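Local coordinates for protein lipopolysaccharide core heptose(I) kinase WaaP (Pseudomonas aeruginosa, PDB 6DFL) that uses ATP, with magnesium as cofactor, to phosphorylate the first heptose of the lipopolysaccharide core and also acts as an autophosphorylating protein-tyrosine kinase, at residues 159-162 / 167-170; 191-196 / 200-205. One frame throughout, in Å; residues are numbered along the deposited sequence.

Contact 1 of 2, residues 159-162 / 167-170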
loop_
_atom_site.group_PDB
_atom_site.type_symbol
_atom_site.label_atom_id
_atom_site.label_comp_id
_atom_site.label_asym_id
_atom_site.label_seq_id
_atom_site.Cartn_x
_atom_site.Cartn_y
_atom_site.Cartn_z
ATOM N N VAL A 159 -2.102 -12.561 6.268
ATOM C CA VAL A 159 -2.582 -12.490 4.893
ATOM C C VAL A 159 -1.475 -11.927 4.021
ATOM O O VAL A 159 -0.977 -10.827 4.287
ATOM C CB VAL A 159 -3.834 -11.614 4.779
ATOM C CG1 VAL A 159 -4.141 -11.354 3.312
ATOM C CG2 VAL A 159 -4.993 -12.281 5.445
ATOM N N ASN A 160 -1.096 -12.662 2.980
ATOM C CA ASN A 160 -0.292 -12.099 1.909
ATOM C C ASN A 160 -1.156 -11.941 0.654
ATOM O O ASN A 160 -1.974 -12.807 0.317
ATOM C CB ASN A 160 0.964 -12.936 1.620
ATOM C CG ASN A 160 0.647 -14.323 1.124
ATOM O OD1 ASN A 160 0.213 -15.163 1.901
ATOM N ND2 ASN A 160 0.877 -14.582 -0.184
ATOM N N HIS A 161 -0.980 -10.814 -0.025
ATOM C CA HIS A 161 -1.927 -10.426 -1.054
ATOM C C HIS A 161 -1.803 -11.299 -2.286
ATOM O O HIS A 161 -2.787 -11.897 -2.715
ATOM C CB HIS A 161 -1.730 -8.972 -1.436
ATOM C CG HIS A 161 -2.895 -8.402 -2.154
ATOM N ND1 HIS A 161 -3.590 -7.307 -1.693
ATOM C CD2 HIS A 161 -3.522 -8.808 -3.282
ATOM C CE1 HIS A 161 -4.581 -7.044 -2.528
ATOM N NE2 HIS A 161 -4.567 -7.944 -3.494
ATOM N N ARG A 162 -0.598 -11.363 -2.855
ATOM C CA ARG A 162 -0.215 -12.089 -4.066
ATOM C C ARG A 162 -0.437 -11.242 -5.309
ATOM O O ARG A 162 0.203 -11.470 -6.332
ATOM C CB ARG A 162 -0.934 -13.417 -4.204
ATOM C CG ARG A 162 -0.375 -14.458 -3.307
ATOM C CD ARG A 162 -0.631 -15.812 -3.851
ATOM N NE ARG A 162 0.372 -16.171 -4.853
ATOM C CZ ARG A 162 0.437 -17.360 -5.440
ATOM N NH1 ARG A 162 -0.449 -18.293 -5.122
ATOM N NH2 ARG A 162 1.400 -17.618 -6.311
ATOM N N CYS A 167 -2.576 -0.412 -7.771
ATOM C CA CYS A 167 -3.927 -0.320 -8.313
ATOM C C CYS A 167 -4.940 -1.068 -7.448
ATOM O O CYS A 167 -6.135 -0.772 -7.520
ATOM C CB CYS A 167 -3.985 -0.787 -9.775
ATOM S SG CYS A 167 -3.433 -2.433 -10.202
ATOM N N HIS A 168 -4.506 -1.994 -6.594
ATOM C CA HIS A 168 -5.445 -2.694 -5.731
ATOM C C HIS A 168 -5.654 -1.995 -4.404
ATOM O O HIS A 168 -6.147 -2.618 -3.451
ATOM C CB HIS A 168 -5.004 -4.135 -5.530
ATOM C CG HIS A 168 -5.148 -4.951 -6.766
ATOM N ND1 HIS A 168 -4.238 -5.915 -7.134
ATOM C CD2 HIS A 168 -6.077 -4.907 -7.757
ATOM C CE1 HIS A 168 -4.613 -6.453 -8.284
ATOM N NE2 HIS A 168 -5.729 -5.864 -8.676
ATOM N N PHE A 169 -5.313 -0.714 -4.323
ATOM C CA PHE A 169 -5.624 0.107 -3.159
ATOM C C PHE A 169 -6.536 1.236 -3.611
ATOM O O PHE A 169 -6.181 1.990 -4.523
ATOM C CB PHE A 169 -4.348 0.648 -2.510
ATOM C CG PHE A 169 -3.530 -0.409 -1.866
ATOM C CD1 PHE A 169 -3.677 -0.682 -0.500
ATOM C CD2 PHE A 169 -2.633 -1.157 -2.606
ATOM C CE1 PHE A 169 -2.955 -1.668 0.093
ATOM C CE2 PHE A 169 -1.897 -2.163 -2.006
ATOM C CZ PHE A 169 -2.063 -2.410 -0.651
ATOM N N LEU A 170 -7.706 1.339 -2.989
ATOM C CA LEU A 170 -8.693 2.336 -3.363
ATOM C C LEU A 170 -8.596 3.531 -2.426
ATOM O O LEU A 170 -8.658 3.387 -1.195
ATOM C CB LEU A 170 -10.090 1.728 -3.341
ATOM C CG LEU A 170 -10.281 0.654 -4.429
ATOM C CD1 LEU A 170 -11.747 0.403 -4.708
ATOM C CD2 LEU A 170 -9.527 1.012 -5.713
#
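H161 and H168 are the residues that meet here. The contact is small and falls near the centre of the chain. H161 carries it. Its CB points toward 167-170 and serves as a spacer. CG stands anti to the backbone N (chi1 -162°), which sends the ring across the gap. The flanks of the ring pack elsewhere, with M154 of helix 137-156 and L189 touching the side chain. Between the two segments, the CE1 and NE2 end of H161 is the part that nears H168. CE1 of H161 comes to 4.2 Å from CB of H168. At the far end, NE2 of H161 is 4.2 Å from ND1 of H168. The two ring planes are nearly parallel, at 7°. They are slid apart, with the centroids of H161 and H168 5.7 Å from each other, so the rings barely overlap and this is no full stack.

No hydrogen bond joins the two nitrogens, and each has its own partner. NE2 of H161 bonds to O of D188, and ND1 of H168 bonds to O of D163. Both partners are carbonyls, which only accept, so both nitrogens act as donors. These bonds fix how each ring is turned. The backbone N atoms of H161 and R162 are held by the carboxylate of D206, on helix 200-212.

D163 is the active-site residue by similarity, and H161-R162-D163 reads as the HRD motif of protein kinases. H168 sits five residues after D163, where eukaryotic kinases usually carry the catalytic-loop asparagine. D188 probably corresponds to the aspartate of DFG, and helix 200-212 probably to helix F. A bond from the HRD histidine to the backbone of the DFG aspartate, with a helix F aspartate gripping the HRD backbone, is a hallmark of the protein kinase catalytic loop.

Contact 2 of 2, residues 191-196 / 200-205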
loop_
_atom_site.group_PDB
_atom_site.type_symbol
_atom_site.label_atom_id
_atom_site.label_comp_id
_atom_site.label_asym_id
_atom_site.label_seq_id
_atom_site.Cartn_x
_atom_site.Cartn_y
_atom_site.Cartn_z
ATOM N N ARG A 191 -6.519 -14.274 -5.116
ATOM C CA ARG A 191 -5.413 -15.195 -4.849
ATOM C C ARG A 191 -4.791 -15.043 -3.451
ATOM O O ARG A 191 -3.701 -15.573 -3.219
ATOM C CB ARG A 191 -4.279 -14.979 -5.849
ATOM C CG ARG A 191 -4.561 -15.332 -7.264
ATOM C CD ARG A 191 -3.242 -15.594 -7.969
ATOM N NE ARG A 191 -2.421 -14.399 -8.103
ATOM C CZ ARG A 191 -1.161 -14.415 -8.519
ATOM N NH1 ARG A 191 -0.578 -15.566 -8.824
ATOM N NH2 ARG A 191 -0.485 -13.278 -8.618
ATOM N N ALA A 192 -5.406 -14.293 -2.547
ATOM C CA ALA A 192 -4.778 -14.053 -1.263
ATOM C C ALA A 192 -4.728 -15.325 -0.428
ATOM O O ALA A 192 -5.689 -16.103 -0.366
ATOM C CB ALA A 192 -5.522 -12.958 -0.485
ATOM N N GLN A 193 -3.606 -15.497 0.260
ATOM C CA GLN A 193 -3.391 -16.616 1.162
ATOM C C GLN A 193 -3.472 -16.164 2.616
ATOM O O GLN A 193 -2.814 -15.187 3.022
ATOM C CB GLN A 193 -2.047 -17.257 0.882
ATOM C CG GLN A 193 -1.954 -17.729 -0.523
ATOM C CD GLN A 193 -0.598 -18.264 -0.821
ATOM O OE1 GLN A 193 0.390 -17.884 -0.164
ATOM N NE2 GLN A 193 -0.517 -19.157 -1.810
ATOM N N THR A 194 -4.255 -16.908 3.396
ATOM C CA THR A 194 -4.543 -16.581 4.777
ATOM C C THR A 194 -4.011 -17.681 5.669
ATOM O O THR A 194 -4.424 -18.843 5.539
ATOM C CB THR A 194 -6.038 -16.433 4.986
ATOM O OG1 THR A 194 -6.542 -15.515 4.018
ATOM C CG2 THR A 194 -6.346 -15.961 6.400
ATOM N N ARG A 195 -3.123 -17.302 6.587
ATOM C CA ARG A 195 -2.536 -18.224 7.540
ATOM C C ARG A 195 -2.567 -17.577 8.902
ATOM O O ARG A 195 -3.032 -16.442 9.066
ATOM C CB ARG A 195 -1.104 -18.590 7.149
ATOM C CG ARG A 195 -0.941 -19.130 5.752
ATOM C CD ARG A 195 0.526 -19.191 5.419
ATOM N NE ARG A 195 0.757 -19.875 4.155
ATOM C CZ ARG A 195 0.951 -19.266 2.987
ATOM N NH1 ARG A 195 0.942 -17.942 2.915
ATOM N NH2 ARG A 195 1.160 -19.996 1.891
ATOM N N ASP A 196 -2.044 -18.286 9.889
ATOM C CA ASP A 196 -1.886 -17.589 11.151
ATOM C C ASP A 196 -0.633 -16.733 11.161
ATOM O O ASP A 196 -0.622 -15.701 11.833
ATOM C CB ASP A 196 -1.915 -18.567 12.319
ATOM C CG ASP A 196 -3.349 -18.856 12.793
ATOM O OD1 ASP A 196 -4.297 -18.098 12.415
ATOM O OD2 ASP A 196 -3.521 -19.837 13.561
ATOM N N LYS A 200 7.958 -15.469 5.379
ATOM C CA LYS A 200 8.727 -14.311 4.935
ATOM C C LYS A 200 8.849 -14.266 3.410
ATOM O O LYS A 200 8.849 -13.182 2.819
ATOM C CB LYS A 200 10.105 -14.303 5.607
ATOM C CG LYS A 200 10.842 -12.976 5.511
ATOM C CD LYS A 200 11.529 -12.629 6.831
ATOM C CE LYS A 200 12.182 -11.250 6.759
ATOM N NZ LYS A 200 12.592 -10.734 8.108
ATOM N N ARG A 201 8.947 -15.425 2.752
ATOM C CA ARG A 201 8.999 -15.428 1.290
ATOM C C ARG A 201 7.747 -14.795 0.702
ATOM O O ARG A 201 7.805 -14.079 -0.307
ATOM C CB ARG A 201 9.158 -16.856 0.753
ATOM C CG ARG A 201 8.849 -16.990 -0.757
ATOM C CD ARG A 201 8.911 -18.434 -1.261
ATOM N NE ARG A 201 10.291 -18.898 -1.374
ATOM C CZ ARG A 201 10.648 -20.123 -1.751
ATOM N NH1 ARG A 201 9.726 -21.022 -2.060
ATOM N NH2 ARG A 201 11.932 -20.448 -1.819
ATOM N N TRP A 202 6.600 -15.048 1.322
ATOM C CA TRP A 202 5.370 -14.494 0.791
ATOM C C TRP A 202 5.260 -13.008 1.107
ATOM O O TRP A 202 4.855 -12.223 0.236
ATOM C CB TRP A 202 4.173 -15.288 1.319
ATOM C CG TRP A 202 4.075 -16.625 0.677
ATOM C CD1 TRP A 202 4.277 -17.837 1.267
ATOM C CD2 TRP A 202 3.749 -16.896 -0.704
ATOM N NE1 TRP A 202 4.101 -18.849 0.341
ATOM C CE2 TRP A 202 3.768 -18.297 -0.871
ATOM C CE3 TRP A 202 3.429 -16.090 -1.804
ATOM C CZ2 TRP A 202 3.479 -18.912 -2.109
ATOM C CZ3 TRP A 202 3.149 -16.702 -3.038
ATOM C CH2 TRP A 202 3.181 -18.096 -3.176
ATOM N N ARG A 203 5.626 -12.610 2.335
ATOM C CA ARG A 203 5.778 -11.192 2.663
ATOM C C ARG A 203 6.582 -10.469 1.587
ATOM O O ARG A 203 6.192 -9.398 1.103
ATOM C CB ARG A 203 6.465 -11.021 4.032
ATOM C CG ARG A 203 5.587 -11.317 5.282
ATOM C CD ARG A 203 6.359 -11.170 6.626
ATOM N NE ARG A 203 5.588 -11.678 7.769
ATOM C CZ ARG A 203 5.088 -10.924 8.752
ATOM N NH1 ARG A 203 4.400 -11.484 9.751
ATOM N NH2 ARG A 203 5.301 -9.609 8.766
ATOM N N ASN A 204 7.711 -11.051 1.192
ATOM C CA ASN A 204 8.627 -10.327 0.327
ATOM C C ASN A 204 8.081 -10.226 -1.092
ATOM O O ASN A 204 8.242 -9.188 -1.742
ATOM C CB ASN A 204 9.999 -10.990 0.350
ATOM C CG ASN A 204 10.641 -10.964 1.735
ATOM O OD1 ASN A 204 10.295 -10.145 2.606
ATOM N ND2 ASN A 204 11.577 -11.870 1.945
ATOM N N LYS A 205 7.410 -11.281 -1.579
ATOM C CA LYS A 205 6.771 -11.222 -2.889
ATOM C C LYS A 205 5.812 -10.035 -2.972
ATOM O O LYS A 205 5.895 -9.230 -3.903
ATOM C CB LYS A 205 6.053 -12.541 -3.199
ATOM C CG LYS A 205 6.983 -13.726 -3.560
ATOM C CD LYS A 205 6.278 -14.746 -4.473
ATOM C CE LYS A 205 7.180 -15.912 -4.890
ATOM N NZ LYS A 205 7.283 -16.977 -3.843
#
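Q193 and R195 both lie over one face of the W202 indole, at this surface contact between strand 193-194 and helix 200-212. Q193 comes end on. Its chain is extended beyond CG, and OE1 of Q193 sits 3.4 Å above the W202 ring plane, over its centre. The amide is steep to the indole, with planes 70° apart. NE2 of Q193 lies 4.0 Å from CZ2 of W202, toward the six-membered ring. R195 lies flatter. Its guanidinium plane is 24° from the indole, over the pyrrole side, and NH2 of R195 is 3.5 Å from NE1 of W202. CZ of R195 is 4.5 Å from the centroid of the five-membered ring of W202, an off-centre cation-pi contact. On the opposite face of W202, NZ of K205 stands 4.2 Å above the plane, near the rim.

R195 also holds Q193. NH2 of R195 bonds to OE1 of Q193 at 3.0 Å, from above the carbonyl plane and not on a lone pair. Bonds to the same oxygen from NH1 and from ND2 of N160 are weak. An oxygen facing a pi cloud is probably unfavourable alone. The guanidinium probably offsets this: it donates to the oxygen and rests its positive charge on the same indole face.

In the fold
Contact 1 comes first along the chain and closes before contact 2 opens. Their centres are 11 Å apart. Strands 159-160 and 193-194 pair antiparallel in a two-stranded sheet, so the first segments of the two contacts are neighbours, with a probable hydrogen bond from N of N160 to O of Q193. Helix 200-212 ties them again: it carries W202 of contact 2, whose ring packs against R162. R191 of contact 2 also forms a salt bridge with D163, the catalytic aspartate by similarity, which lies between the two segments of contact 1. Contact 1 spans what is probably the catalytic loop, from strand 159-160 to the start of strand 169-172. Contact 2 lies further out, beside that loop's sheet and helix.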